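Local coordinates for protein succinylglutamate desuccinylase (Vibrio parahaemolyticus, PDB 2BCO) that probably hydrolyses N-succinyl-L-glutamate to succinate and L-glutamate, using one zinc ion per subunit, as the last step of arginine breakdown by the AST pathway, at residues L5-S9 / F10-T14; T101-T105 / R106-E110; L127-A130 / D131-L135; P170-R173 / H174-S178; K179-V182 / D183-S187. All blocks are in the same frame, centred on the assembly; numbering follows the deposited sequence.

Interaction 1: residues L5-S9 / F10-T14; sequences LFRQS and FLTDT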
loop_
_atom_site.group_PDB
_atom_site.type_symbol
_atom_site.label_atom_id
_atom_site.label_comp_id
_atom_site.label_asym_id
_atom_site.label_seq_id
_atom_site.Cartn_x
_atom_site.Cartn_y
_atom_site.Cartn_z
ATOM N N LEU A 5 -10.602 24.641 4.011
ATOM C CA LEU A 5 -10.777 23.809 5.189
ATOM C C LEU A 5 -9.432 23.687 5.899
ATOM O O LEU A 5 -9.368 23.426 7.101
ATOM C CB LEU A 5 -11.272 22.420 4.771
ATOM C CG LEU A 5 -12.005 21.561 5.807
ATOM C CD1 LEU A 5 -13.361 22.176 6.101
ATOM C CD2 LEU A 5 -12.181 20.149 5.271
ATOM N N PHE A 6 -8.356 23.888 5.141
ATOM C CA PHE A 6 -7.003 23.788 5.675
ATOM C C PHE A 6 -6.314 25.136 5.833
ATOM O O PHE A 6 -6.585 26.084 5.098
ATOM C CB PHE A 6 -6.144 22.908 4.769
ATOM C CG PHE A 6 -6.747 21.566 4.487
ATOM C CD1 PHE A 6 -7.424 21.328 3.295
ATOM C CD2 PHE A 6 -6.664 20.543 5.426
ATOM C CE1 PHE A 6 -8.010 20.089 3.042
ATOM C CE2 PHE A 6 -7.245 19.307 5.186
ATOM C CZ PHE A 6 -7.922 19.075 3.988
ATOM N N ARG A 7 -5.406 25.202 6.798
ATOM C CA ARG A 7 -4.646 26.413 7.059
ATOM C C ARG A 7 -3.745 26.652 5.851
ATOM O O ARG A 7 -3.664 27.764 5.330
ATOM C CB ARG A 7 -3.795 26.231 8.315
ATOM C CG ARG A 7 -2.936 27.427 8.672
ATOM C CD ARG A 7 -1.820 27.030 9.630
ATOM N NE ARG A 7 -0.969 25.988 9.059
ATOM C CZ ARG A 7 0.169 25.567 9.602
ATOM N NH1 ARG A 7 0.605 26.097 10.736
ATOM N NH2 ARG A 7 0.872 24.610 9.010
ATOM N N GLN A 8 -3.081 25.588 5.407
ATOM C CA GLN A 8 -2.189 25.659 4.258
ATOM C C GLN A 8 -2.467 24.513 3.281
ATOM O O GLN A 8 -2.664 24.748 2.091
ATOM C CB GLN A 8 -0.733 25.636 4.732
ATOM C CG GLN A 8 0.292 25.859 3.629
ATOM C CD GLN A 8 1.572 26.496 4.145
ATOM O OE1 GLN A 8 2.135 26.062 5.154
ATOM N NE2 GLN A 8 2.044 27.521 3.448
ATOM N N SER A 9 -2.483 23.281 3.790
ATOM C CA SER A 9 -2.766 22.095 2.979
ATOM C C SER A 9 -3.000 20.884 3.876
ATOM O O SER A 9 -2.714 20.914 5.077
ATOM C CB SER A 9 -1.612 21.799 2.016
ATOM O OG SER A 9 -0.497 21.265 2.704
ATOM N N PHE A 10 -3.521 19.809 3.293
ATOM C CA PHE A 10 -3.792 18.600 4.058
ATOM C C PHE A 10 -2.527 18.047 4.730
ATOM O O PHE A 10 -2.527 17.745 5.924
ATOM C CB PHE A 10 -4.412 17.550 3.138
ATOM C CG PHE A 10 -4.805 16.269 3.832
ATOM C CD1 PHE A 10 -5.495 16.295 5.038
ATOM C CD2 PHE A 10 -4.516 15.034 3.256
ATOM C CE1 PHE A 10 -5.900 15.111 5.659
ATOM C CE2 PHE A 10 -4.916 13.846 3.864
ATOM C CZ PHE A 10 -5.607 13.888 5.069
ATOM N N LEU A 11 -1.450 17.927 3.965
ATOM C CA LEU A 11 -0.201 17.398 4.486
ATOM C C LEU A 11 0.529 18.361 5.432
ATOM O O LEU A 11 1.128 17.927 6.416
ATOM C CB LEU A 11 0.724 17.004 3.331
ATOM C CG LEU A 11 2.149 16.561 3.687
ATOM C CD1 LEU A 11 2.103 15.375 4.623
ATOM C CD2 LEU A 11 2.900 16.216 2.414
ATOM N N THR A 12 0.496 19.657 5.139
ATOM C CA THR A 12 1.171 20.622 6.001
ATOM C C THR A 12 0.439 20.765 7.333
ATOM O O THR A 12 1.067 20.755 8.389
ATOM C CB THR A 12 1.289 22.002 5.324
ATOM O OG1 THR A 12 2.104 21.883 4.148
ATOM C CG2 THR A 12 1.944 23.001 6.271
ATOM N N ASP A 13 -0.884 20.891 7.293
ATOM C CA ASP A 13 -1.639 21.007 8.532
ATOM C C ASP A 13 -1.433 19.751 9.371
ATOM O O ASP A 13 -1.220 19.831 10.582
ATOM C CB ASP A 13 -3.133 21.177 8.265
ATOM C CG ASP A 13 -3.495 22.576 7.801
ATOM O OD1 ASP A 13 -4.667 22.964 7.987
ATOM O OD2 ASP A 13 -2.628 23.284 7.242
ATOM N N THR A 14 -1.498 18.591 8.723
ATOM C CA THR A 14 -1.325 17.324 9.418
ATOM C C THR A 14 0.013 17.283 10.144
ATOM O O THR A 14 0.105 16.765 11.258
ATOM C CB THR A 14 -1.405 16.123 8.436
ATOM O OG1 THR A 14 -2.722 16.039 7.879
ATOM C CG2 THR A 14 -1.103 14.830 9.149
#
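The start of helix 10-15 is tied to the chain leading into it by Ser9, the N-cap residue, and by Asp13 one turn further on. Ser9 O accepts the backbone N of Asp13 at 2.9 Å. The Asp13 carboxylate turns back over this end and takes up amides of the incoming chain: OD1 receives Arg7 N at 2.6 Å through its syn lone pair, and OD2 receives Gln8 N at 3.0 Å, 17° out of the carboxylate plane, with a weaker bond from Ser9 N. With CG beside its own backbone N (chi1 -76°), Asp13 directs both oxygens toward these amides. Arg7 NE makes only a long salt bridge to Asp13 OD2, the two flat groups standing almost at right angles; the stronger partner of the Arg7 guanidinium is Asp16. Ser9 OG and Thr12 OG1 lie 3.0 Å apart and share a hydrogen bond, while Ser9 OG also meets Asp74 of helix 68-81. On the apolar side, Phe10 CB sits over one face of the Phe6 ring, 4.2 Å from its centroid, and the rings themselves meet obliquely beside Ile77 and Leu42. Aspartate suits its place because two carboxylate oxygens can collect several N-H groups from a chain with no regular structure, and amides and helix end together would probably stabilise its negative charge.

Interaction 2: residues T101-T105 / R106-E110; sequences TLAHT and RFLEE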
loop_
_atom_site.group_PDB
_atom_site.type_symbol
_atom_site.label_atom_id
_atom_site.label_comp_id
_atom_site.label_asym_id
_atom_site.label_seq_id
_atom_site.Cartn_x
_atom_site.Cartn_y
_atom_site.Cartn_z
ATOM N N THR A 101 6.551 10.901 10.622
ATOM C CA THR A 101 6.971 11.607 9.421
ATOM C C THR A 101 7.829 12.789 9.868
ATOM O O THR A 101 8.713 13.240 9.142
ATOM C CB THR A 101 5.760 12.124 8.620
ATOM O OG1 THR A 101 4.912 11.026 8.280
ATOM C CG2 THR A 101 6.210 12.808 7.342
ATOM N N LEU A 102 7.572 13.278 11.079
ATOM C CA LEU A 102 8.336 14.395 11.631
ATOM C C LEU A 102 9.708 13.927 12.114
ATOM O O LEU A 102 10.708 14.623 11.948
ATOM C CB LEU A 102 7.566 15.044 12.782
ATOM C CG LEU A 102 6.301 15.811 12.380
ATOM C CD1 LEU A 102 5.480 16.112 13.615
ATOM C CD2 LEU A 102 6.679 17.101 11.646
ATOM N N ALA A 103 9.757 12.745 12.716
ATOM C CA ALA A 103 11.018 12.206 13.197
ATOM C C ALA A 103 11.799 11.667 12.002
ATOM O O ALA A 103 12.951 11.250 12.134
ATOM C CB ALA A 103 10.765 11.096 14.214
ATOM N N HIS A 104 11.153 11.671 10.838
ATOM C CA HIS A 104 11.765 11.205 9.592
ATOM C C HIS A 104 12.193 9.739 9.689
ATOM O O HIS A 104 13.203 9.340 9.104
ATOM C CB HIS A 104 12.993 12.062 9.248
ATOM C CG HIS A 104 12.783 13.540 9.413
ATOM N ND1 HIS A 104 11.886 14.259 8.650
ATOM C CD2 HIS A 104 13.367 14.432 10.248
ATOM C CE1 HIS A 104 11.929 15.530 9.008
ATOM N NE2 HIS A 104 12.817 15.664 9.975
ATOM N N THR A 105 11.436 8.937 10.433
ATOM C CA THR A 105 11.766 7.524 10.584
ATOM C C THR A 105 10.631 6.641 10.093
ATOM O O THR A 105 9.537 7.120 9.821
ATOM C CB THR A 105 12.048 7.142 12.062
ATOM O OG1 THR A 105 10.849 7.285 12.835
ATOM C CG2 THR A 105 13.143 8.023 12.648
ATOM N N ARG A 106 10.908 5.345 10.005
ATOM C CA ARG A 106 9.938 4.366 9.547
ATOM C C ARG A 106 8.809 4.284 10.568
ATOM O O ARG A 106 7.621 4.280 10.215
ATOM C CB ARG A 106 10.620 3.003 9.388
ATOM C CG ARG A 106 9.856 2.053 8.508
ATOM C CD ARG A 106 10.566 0.718 8.318
ATOM N NE ARG A 106 9.986 0.014 7.179
ATOM C CZ ARG A 106 9.991 -1.304 7.020
ATOM N NH1 ARG A 106 10.553 -2.087 7.932
ATOM N NH2 ARG A 106 9.419 -1.841 5.950
ATOM N N PHE A 107 9.198 4.233 11.834
ATOM C CA PHE A 107 8.258 4.162 12.940
ATOM C C PHE A 107 8.907 4.731 14.200
ATOM O O PHE A 107 10.086 5.098 14.188
ATOM C CB PHE A 107 7.834 2.714 13.169
ATOM C CG PHE A 107 8.985 1.766 13.415
ATOM C CD1 PHE A 107 9.651 1.750 14.638
ATOM C CD2 PHE A 107 9.378 0.865 12.432
ATOM C CE1 PHE A 107 10.695 0.838 14.884
ATOM C CE2 PHE A 107 10.416 -0.052 12.659
ATOM C CZ PHE A 107 11.075 -0.066 13.889
ATOM N N LEU A 108 8.142 4.819 15.283
ATOM C CA LEU A 108 8.676 5.351 16.527
ATOM C C LEU A 108 9.028 4.207 17.465
ATOM O O LEU A 108 10.173 4.089 17.908
ATOM C CB LEU A 108 7.662 6.284 17.176
ATOM C CG LEU A 108 7.283 7.492 16.308
ATOM C CD1 LEU A 108 6.276 8.343 17.057
ATOM C CD2 LEU A 108 8.526 8.316 15.966
ATOM N N GLU A 109 8.053 3.359 17.764
ATOM C CA GLU A 109 8.320 2.230 18.630
ATOM C C GLU A 109 8.292 0.908 17.864
ATOM O O GLU A 109 9.211 0.104 17.989
ATOM C CB GLU A 109 7.334 2.233 19.799
ATOM C CG GLU A 109 7.502 3.470 20.675
ATOM C CD GLU A 109 6.482 3.581 21.795
ATOM O OE1 GLU A 109 6.580 4.560 22.568
ATOM O OE2 GLU A 109 5.590 2.708 21.904
ATOM N N GLU A 110 7.266 0.691 17.047
ATOM C CA GLU A 110 7.170 -0.557 16.289
ATOM C C GLU A 110 6.558 -0.344 14.894
ATOM O O GLU A 110 5.770 0.574 14.695
ATOM C CB GLU A 110 6.325 -1.558 17.074
ATOM C CG GLU A 110 6.753 -2.995 16.908
ATOM C CD GLU A 110 5.718 -3.966 17.434
ATOM O OE1 GLU A 110 5.135 -3.670 18.491
ATOM O OE2 GLU A 110 5.494 -5.020 16.798
#
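Thr105 hydrogen-bonds to Phe107 just beyond helix 98-102, and its side chain can be followed outward. Thr105 CB lies 3.5 Å from Phe107 O, and Thr105 OG1 donates to Phe107 O at 2.7 Å. The hydroxyl stands well above the carbonyl plane, 53° out of it, rather than on a lone pair. It reaches this place because OG1 lies between the backbone N and the carbonyl carbon (chi1 66°), turned toward the chain that follows. Leu108 CD2 touches Thr105 OG1 at 4.0 Å, and the same methyl rests on Ala103 CB, also at 4.0 Å; a small alanine and a branched leucine thus make a modest apolar patch across the turn. The turn begins where the helix closes in a Schellman motif, with His104 at positive phi as the C-prime residue. Threonine fits here since its short hydroxyl reaches a carbonyl only two residues ahead. Beyond the bend, the amides of Leu108, Glu109 and Glu110 bond to the carboxylate of Glu126 on helix 125-141. The Arg106 side chain runs beside His63 and comes within about 5 Å of the zinc ion, so the loop spans from helix 98-102 past the metal site to helix 125-141.

Interaction 3: residues L127-A130 / D131-L135; sequences LAIA and DTLKL
Asp131 N bonds to Leu127 O at 2.8 Å and Leu133 N to Ile129 O at the same length, two rungs of the i to i+4 ladder of an alpha helix, here helix 125-141 of the catalytic domain. Thr132 N to Ala128 O and Lys134 N to Ala130 O, both 3.0 Å, complete the set. The donors of Leu133 and Lys134 approach nearly along the C=O axis, whereas Thr132 N is tilted 29° from its carbonyl plane. With these amides paired along the backbone, the side chains differ from face to face. Leu127 CD2 lies against Asp131 OD1 at 3.6 Å, a contact of methyl and carboxylate oxygen at an aspartate that is itself exposed. On another face Ile129 and Leu133 lie side by side and point the same way, CG2 of the isoleucine meeting CD1 of the leucine at 4.0 Å. Leu133 suits the buried side: its side chain also packs on Ile62, Phe116 and Phe203. Ala130, with only a methyl, lets the helix come close to Leu112 and Phe116. Lys134 combines a long apolar stem with a charged end, and its side chain touches Tyr206 of helix 203-211. A chi1 of -56° sets Lys134 CG opposite the carbonyl carbon, where it comes down on Ala130 O at 3.2 Å.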
loop_
_atom_site.group_PDB
_atom_site.type_symbol
_atom_site.label_atom_id
_atom_site.label_comp_id
_atom_site.label_asym_id
_atom_site.label_seq_id
_atom_site.Cartn_x
_atom_site.Cartn_y
_atom_site.Cartn_z
ATOM N N LEU A 127 0.441 0.685 18.110
ATOM C CA LEU A 127 -0.676 -0.215 18.379
ATOM C C LEU A 127 -1.969 0.592 18.471
ATOM O O LEU A 127 -2.981 0.254 17.843
ATOM C CB LEU A 127 -0.460 -0.984 19.692
ATOM C CG LEU A 127 -0.911 -2.455 19.746
ATOM C CD1 LEU A 127 -1.282 -2.824 21.186
ATOM C CD2 LEU A 127 -2.098 -2.693 18.839
ATOM N N ALA A 128 -1.921 1.657 19.264
ATOM C CA ALA A 128 -3.065 2.537 19.455
ATOM C C ALA A 128 -3.497 3.145 18.125
ATOM O O ALA A 128 -4.691 3.318 17.876
ATOM C CB ALA A 128 -2.720 3.643 20.449
ATOM N N ILE A 129 -2.522 3.470 17.279
ATOM C CA ILE A 129 -2.804 4.040 15.969
ATOM C C ILE A 129 -3.540 2.987 15.134
ATOM O O ILE A 129 -4.598 3.253 14.571
ATOM C CB ILE A 129 -1.498 4.431 15.214
ATOM C CG1 ILE A 129 -0.678 5.427 16.036
ATOM C CG2 ILE A 129 -1.843 5.034 13.862
ATOM C CD1 ILE A 129 -1.386 6.719 16.319
ATOM N N ALA A 130 -2.962 1.791 15.054
ATOM C CA ALA A 130 -3.568 0.709 14.291
ATOM C C ALA A 130 -5.005 0.496 14.784
ATOM O O ALA A 130 -5.924 0.275 13.986
ATOM C CB ALA A 130 -2.749 -0.570 14.454
ATOM N N ASP A 131 -5.187 0.568 16.103
ATOM C CA ASP A 131 -6.499 0.397 16.703
ATOM C C ASP A 131 -7.461 1.442 16.123
ATOM O O ASP A 131 -8.606 1.128 15.791
ATOM C CB ASP A 131 -6.400 0.539 18.228
ATOM C CG ASP A 131 -6.356 -0.809 18.950
ATOM O OD1 ASP A 131 -5.507 -1.660 18.624
ATOM O OD2 ASP A 131 -7.187 -1.014 19.858
ATOM N N THR A 132 -6.988 2.680 15.996
ATOM C CA THR A 132 -7.808 3.746 15.428
ATOM C C THR A 132 -8.056 3.532 13.929
ATOM O O THR A 132 -9.143 3.816 13.432
ATOM C CB THR A 132 -7.151 5.138 15.598
ATOM O OG1 THR A 132 -7.047 5.452 16.994
ATOM C CG2 THR A 132 -7.985 6.213 14.899
ATOM N N LEU A 133 -7.053 3.036 13.209
ATOM C CA LEU A 133 -7.207 2.813 11.775
ATOM C C LEU A 133 -8.272 1.757 11.470
ATOM O O LEU A 133 -9.026 1.886 10.500
ATOM C CB LEU A 133 -5.860 2.427 11.148
ATOM C CG LEU A 133 -4.800 3.545 11.219
ATOM C CD1 LEU A 133 -3.451 3.033 10.744
ATOM C CD2 LEU A 133 -5.244 4.735 10.373
ATOM N N LYS A 134 -8.346 0.723 12.303
ATOM C CA LYS A 134 -9.344 -0.321 12.096
ATOM C C LYS A 134 -10.738 0.282 12.216
ATOM O O LYS A 134 -11.668 -0.152 11.538
ATOM C CB LYS A 134 -9.190 -1.447 13.121
ATOM C CG LYS A 134 -7.826 -2.101 13.164
ATOM C CD LYS A 134 -7.833 -3.247 14.158
ATOM C CE LYS A 134 -6.483 -3.931 14.227
ATOM N NZ LYS A 134 -6.492 -5.057 15.210
ATOM N N LEU A 135 -10.870 1.276 13.091
ATOM C CA LEU A 135 -12.143 1.968 13.306
ATOM C C LEU A 135 -12.530 2.799 12.076
ATOM O O LEU A 135 -13.682 2.794 11.652
ATOM C CB LEU A 135 -12.034 2.881 14.535
ATOM C CG LEU A 135 -12.502 2.393 15.911
ATOM C CD1 LEU A 135 -12.372 0.891 16.036
ATOM C CD2 LEU A 135 -11.696 3.113 16.996
#

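Interaction 4: residues P170-R173 / H174-S178; sequences PKTR and HPVRS
Between Thr172 and His174 the chain bends sharply: the end-to-end directions of 170-173 and 174-177 differ by 135°. Arg173 makes the corner with near-helical backbone angles, while Thr172 before it and His174 after it are extended. Thr172 OG1 accepts the amide of His174 at 3.2 Å in an almost straight bond (168°), the side-chain-to-backbone link of an ST turn. Thr172 OG1 also bonds to Glu209 and lies 3.3 Å from His174 CD2. This turn sits in the loop from strand 165-169 to helix 179-188, where Pro170 and Thr172 pack against helix 203-211. Threonine's second branch serves apolar contact: Thr172 CG2 meets Val176 CG2 at 3.6 Å. Arg173 and His174 run side by side; CE1 and NE2 of His174 lie over one face of the Arg173 guanidinium, Arg173 NH1 to His174 CE1 3.4 Å, but with the planes 49° apart this is no parallel stack. Arg177 is extended toward the start of the loop. Its NH2 forms a weak bond to Pro170 O at 3.3 Å, the stronger partner being Ser196 O, and NE meets Ser169 OG. A water in the guanidinium plane accepts from Arg177 NH1 at 3.0 Å and, weakly, from Lys171 NZ.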
loop_
_atom_site.group_PDB
_atom_site.type_symbol
_atom_site.label_atom_id
_atom_site.label_comp_id
_atom_site.label_asym_id
_atom_site.label_seq_id
_atom_site.Cartn_x
_atom_site.Cartn_y
_atom_site.Cartn_z
ATOM N N PRO A 170 -2.903 -8.898 -0.981
ATOM C CA PRO A 170 -3.134 -9.731 0.207
ATOM C C PRO A 170 -3.813 -11.063 -0.078
ATOM O O PRO A 170 -4.533 -11.210 -1.066
ATOM C CB PRO A 170 -4.005 -8.843 1.097
ATOM C CG PRO A 170 -3.681 -7.469 0.647
ATOM C CD PRO A 170 -3.641 -7.634 -0.854
ATOM N N LYS A 171 -3.576 -12.010 0.824
ATOM C CA LYS A 171 -4.138 -13.346 0.750
ATOM C C LYS A 171 -5.351 -13.449 1.658
ATOM O O LYS A 171 -5.242 -13.278 2.870
ATOM C CB LYS A 171 -3.103 -14.388 1.187
ATOM C CG LYS A 171 -3.608 -15.818 1.149
ATOM C CD LYS A 171 -3.993 -16.209 -0.265
ATOM C CE LYS A 171 -4.325 -17.680 -0.359
ATOM N NZ LYS A 171 -4.590 -18.063 -1.777
ATOM N N THR A 172 -6.503 -13.728 1.057
ATOM C CA THR A 172 -7.757 -13.876 1.788
ATOM C C THR A 172 -8.667 -14.777 0.964
ATOM O O THR A 172 -8.466 -14.924 -0.242
ATOM C CB THR A 172 -8.442 -12.511 2.006
ATOM O OG1 THR A 172 -9.749 -12.715 2.546
ATOM C CG2 THR A 172 -8.560 -11.743 0.692
ATOM N N ARG A 173 -9.652 -15.392 1.610
ATOM C CA ARG A 173 -10.587 -16.275 0.917
ATOM C C ARG A 173 -11.555 -15.438 0.076
ATOM O O ARG A 173 -12.211 -15.944 -0.833
ATOM C CB ARG A 173 -11.371 -17.111 1.933
ATOM C CG ARG A 173 -12.349 -16.300 2.776
ATOM C CD ARG A 173 -12.862 -17.131 3.948
ATOM N NE ARG A 173 -13.141 -16.287 5.109
ATOM C CZ ARG A 173 -14.284 -15.648 5.305
ATOM N NH1 ARG A 173 -15.265 -15.763 4.423
ATOM N NH2 ARG A 173 -14.444 -14.884 6.373
ATOM N N HIS A 174 -11.648 -14.150 0.395
ATOM C CA HIS A 174 -12.522 -13.244 -0.341
ATOM C C HIS A 174 -11.901 -12.913 -1.704
ATOM O O HIS A 174 -10.675 -12.874 -1.847
ATOM C CB HIS A 174 -12.717 -11.937 0.433
ATOM C CG HIS A 174 -13.380 -12.106 1.764
ATOM N ND1 HIS A 174 -14.685 -12.531 1.901
ATOM C CD2 HIS A 174 -12.915 -11.906 3.018
ATOM C CE1 HIS A 174 -14.991 -12.587 3.182
ATOM N NE2 HIS A 174 -13.937 -12.214 3.885
ATOM N N PRO A 175 -12.743 -12.703 -2.728
ATOM C CA PRO A 175 -12.247 -12.369 -4.070
ATOM C C PRO A 175 -11.870 -10.882 -4.100
ATOM O O PRO A 175 -12.721 -10.026 -4.307
ATOM C CB PRO A 175 -13.442 -12.688 -4.970
ATOM C CG PRO A 175 -14.622 -12.353 -4.082
ATOM C CD PRO A 175 -14.197 -12.955 -2.745
ATOM N N VAL A 176 -10.595 -10.580 -3.883
ATOM C CA VAL A 176 -10.149 -9.190 -3.846
ATOM C C VAL A 176 -9.145 -8.881 -4.952
ATOM O O VAL A 176 -8.481 -7.848 -4.934
ATOM C CB VAL A 176 -9.505 -8.866 -2.471
ATOM C CG1 VAL A 176 -10.495 -9.169 -1.355
ATOM C CG2 VAL A 176 -8.228 -9.694 -2.273
ATOM N N ARG A 177 -9.032 -9.786 -5.913
ATOM C CA ARG A 177 -8.106 -9.603 -7.018
ATOM C C ARG A 177 -8.914 -9.513 -8.302
ATOM O O ARG A 177 -8.804 -10.363 -9.176
ATOM C CB ARG A 177 -7.137 -10.775 -7.061
ATOM C CG ARG A 177 -6.258 -10.857 -5.805
ATOM C CD ARG A 177 -5.386 -12.091 -5.798
ATOM N NE ARG A 177 -4.427 -12.064 -4.700
ATOM C CZ ARG A 177 -3.757 -13.130 -4.273
ATOM N NH1 ARG A 177 -3.942 -14.309 -4.852
ATOM N NH2 ARG A 177 -2.909 -13.019 -3.266
ATOM N N SER A 178 -9.704 -8.449 -8.399
ATOM C CA SER A 178 -10.598 -8.212 -9.525
ATOM C C SER A 178 -10.014 -7.701 -10.841
ATOM O O SER A 178 -8.834 -7.347 -10.950
ATOM C CB SER A 178 -11.693 -7.239 -9.096
ATOM O OG SER A 178 -11.135 -5.948 -8.895
HETATM O O HOH W 1 -2.329 -16.507 -3.612
#

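Interaction 5: residues K179-V182 / D183-S187; sequences KALV and DFLDS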
loop_
_atom_site.group_PDB
_atom_site.type_symbol
_atom_site.label_atom_id
_atom_site.label_comp_id
_atom_site.label_asym_id
_atom_site.label_seq_id
_atom_site.Cartn_x
_atom_site.Cartn_y
_atom_site.Cartn_z
ATOM N N LYS A 179 -10.896 -7.654 -11.833
ATOM C CA LYS A 179 -10.570 -7.182 -13.163
ATOM C C LYS A 179 -10.267 -5.684 -13.083
ATOM O O LYS A 179 -9.318 -5.200 -13.685
ATOM C CB LYS A 179 -11.762 -7.423 -14.099
ATOM C CG LYS A 179 -11.521 -7.015 -15.543
ATOM C CD LYS A 179 -10.624 -8.024 -16.237
ATOM C CE LYS A 179 -10.408 -7.667 -17.688
ATOM N NZ LYS A 179 -9.572 -8.691 -18.362
ATOM N N ALA A 180 -11.083 -4.949 -12.334
ATOM C CA ALA A 180 -10.881 -3.510 -12.200
ATOM C C ALA A 180 -9.560 -3.193 -11.507
ATOM O O ALA A 180 -8.833 -2.296 -11.937
ATOM C CB ALA A 180 -12.033 -2.890 -11.438
ATOM N N LEU A 181 -9.245 -3.928 -10.440
ATOM C CA LEU A 181 -7.994 -3.701 -9.719
ATOM C C LEU A 181 -6.783 -3.915 -10.617
ATOM O O LEU A 181 -5.857 -3.110 -10.603
ATOM C CB LEU A 181 -7.876 -4.624 -8.507
ATOM C CG LEU A 181 -6.590 -4.394 -7.699
ATOM C CD1 LEU A 181 -6.674 -3.037 -6.983
ATOM C CD2 LEU A 181 -6.385 -5.502 -6.702
ATOM N N VAL A 182 -6.793 -5.006 -11.383
ATOM C CA VAL A 182 -5.700 -5.331 -12.297
ATOM C C VAL A 182 -5.606 -4.291 -13.405
ATOM O O VAL A 182 -4.514 -3.869 -13.771
ATOM C CB VAL A 182 -5.885 -6.738 -12.918
ATOM C CG1 VAL A 182 -4.890 -6.953 -14.057
ATOM C CG2 VAL A 182 -5.669 -7.796 -11.848
ATOM N N ASP A 183 -6.750 -3.878 -13.942
ATOM C CA ASP A 183 -6.749 -2.848 -14.976
ATOM C C ASP A 183 -6.115 -1.580 -14.404
ATOM O O ASP A 183 -5.433 -0.845 -15.119
ATOM C CB ASP A 183 -8.180 -2.522 -15.436
ATOM C CG ASP A 183 -8.712 -3.517 -16.449
ATOM O OD1 ASP A 183 -9.926 -3.448 -16.759
ATOM O OD2 ASP A 183 -7.923 -4.362 -16.936
ATOM N N PHE A 184 -6.361 -1.326 -13.117
ATOM C CA PHE A 184 -5.813 -0.145 -12.452
ATOM C C PHE A 184 -4.303 -0.237 -12.421
ATOM O O PHE A 184 -3.618 0.730 -12.747
ATOM C CB PHE A 184 -6.335 -0.017 -11.014
ATOM C CG PHE A 184 -5.685 1.097 -10.226
ATOM C CD1 PHE A 184 -5.851 2.431 -10.603
ATOM C CD2 PHE A 184 -4.860 0.812 -9.145
ATOM C CE1 PHE A 184 -5.206 3.465 -9.903
ATOM C CE2 PHE A 184 -4.204 1.843 -8.433
ATOM C CZ PHE A 184 -4.378 3.167 -8.822
ATOM N N LEU A 185 -3.791 -1.404 -12.026
ATOM C CA LEU A 185 -2.351 -1.634 -11.964
ATOM C C LEU A 185 -1.717 -1.328 -13.315
ATOM O O LEU A 185 -0.708 -0.627 -13.390
ATOM C CB LEU A 185 -2.031 -3.096 -11.615
ATOM C CG LEU A 185 -1.938 -3.654 -10.180
ATOM C CD1 LEU A 185 -1.048 -2.765 -9.319
ATOM C CD2 LEU A 185 -3.310 -3.758 -9.575
ATOM N N ASP A 186 -2.312 -1.870 -14.378
ATOM C CA ASP A 186 -1.793 -1.689 -15.723
ATOM C C ASP A 186 -1.850 -0.231 -16.160
ATOM O O ASP A 186 -0.883 0.302 -16.697
ATOM C CB ASP A 186 -2.562 -2.586 -16.705
ATOM C CG ASP A 186 -2.359 -4.072 -16.422
ATOM O OD1 ASP A 186 -3.098 -4.899 -16.988
ATOM O OD2 ASP A 186 -1.455 -4.418 -15.636
ATOM N N SER A 187 -2.977 0.421 -15.913
ATOM C CA SER A 187 -3.106 1.821 -16.292
ATOM C C SER A 187 -2.121 2.688 -15.521
ATOM O O SER A 187 -1.614 3.671 -16.059
ATOM C CB SER A 187 -4.533 2.320 -16.042
ATOM O OG SER A 187 -5.440 1.692 -16.930
#
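Lys179 and Asp183 open the set of backbone hydrogen bonds in helix 179-188: Asp183 N to Lys179 O and Phe184 N to Ala180 O are both 2.9 Å, and Asp186 N reaches Val182 O at 3.0 Å, the straightest of the three (166°). Leu185 N bonds in the same way to Leu181 O, though that oxygen is less surely placed.

Among charged groups, Lys179 NZ stays 4.8 Å from Asp183 OD2, too far for a salt bridge, though the opposite charges probably attract. The stem is nearer, Lys179 CG 4.1 Å from Asp183 OD1. The bend at chi2 (75°) folds the lysine along the helix toward the aspartate. Asp186 OD1 lies 4.0 Å from Val182 CG1, but Asp186 OD2 finds its partner in Cys257 N.

Apolar side chains take the inward face. Leu181 CG approaches Leu185 CD2 at 3.8 Å, although a clash with Leu181 O makes the place of CD2 doubtful. Large hydrocarbon groups suit this face: Leu181 and Leu185 pack on Leu216, and Phe184 meets Leu152 of strand 149-157, Met218 of strand 214-220 and Phe237 and Leu244 of helix 235-245. The helix is the crossover of the beta-alpha-beta unit of parallel strands 165-169 and 192-195.

Interactions 3 and 5 lie within single helices, 125-141 and 179-188, and share a backbone ladder with one apolar face turned inward and polar groups toward the surface. Interactions 1, 2 and 4 instead involve irregular chain, where side chains bond to the backbone: a carboxylate gathering amides before a helix, a hydroxyl donating to a carbonyl after one, a hydroxyl accepting an amide in an ST turn. Interaction 2 is the surface contact, yet its Arg106 comes nearest the zinc site; the others are partly buried. Interactions 4 and 5 adjoin, Val176 O touching Leu181 CD2 as loop passes into helix, whereas interactions 1 and 4, about 35 Å apart between centres, flank the chain's centre on opposite sides.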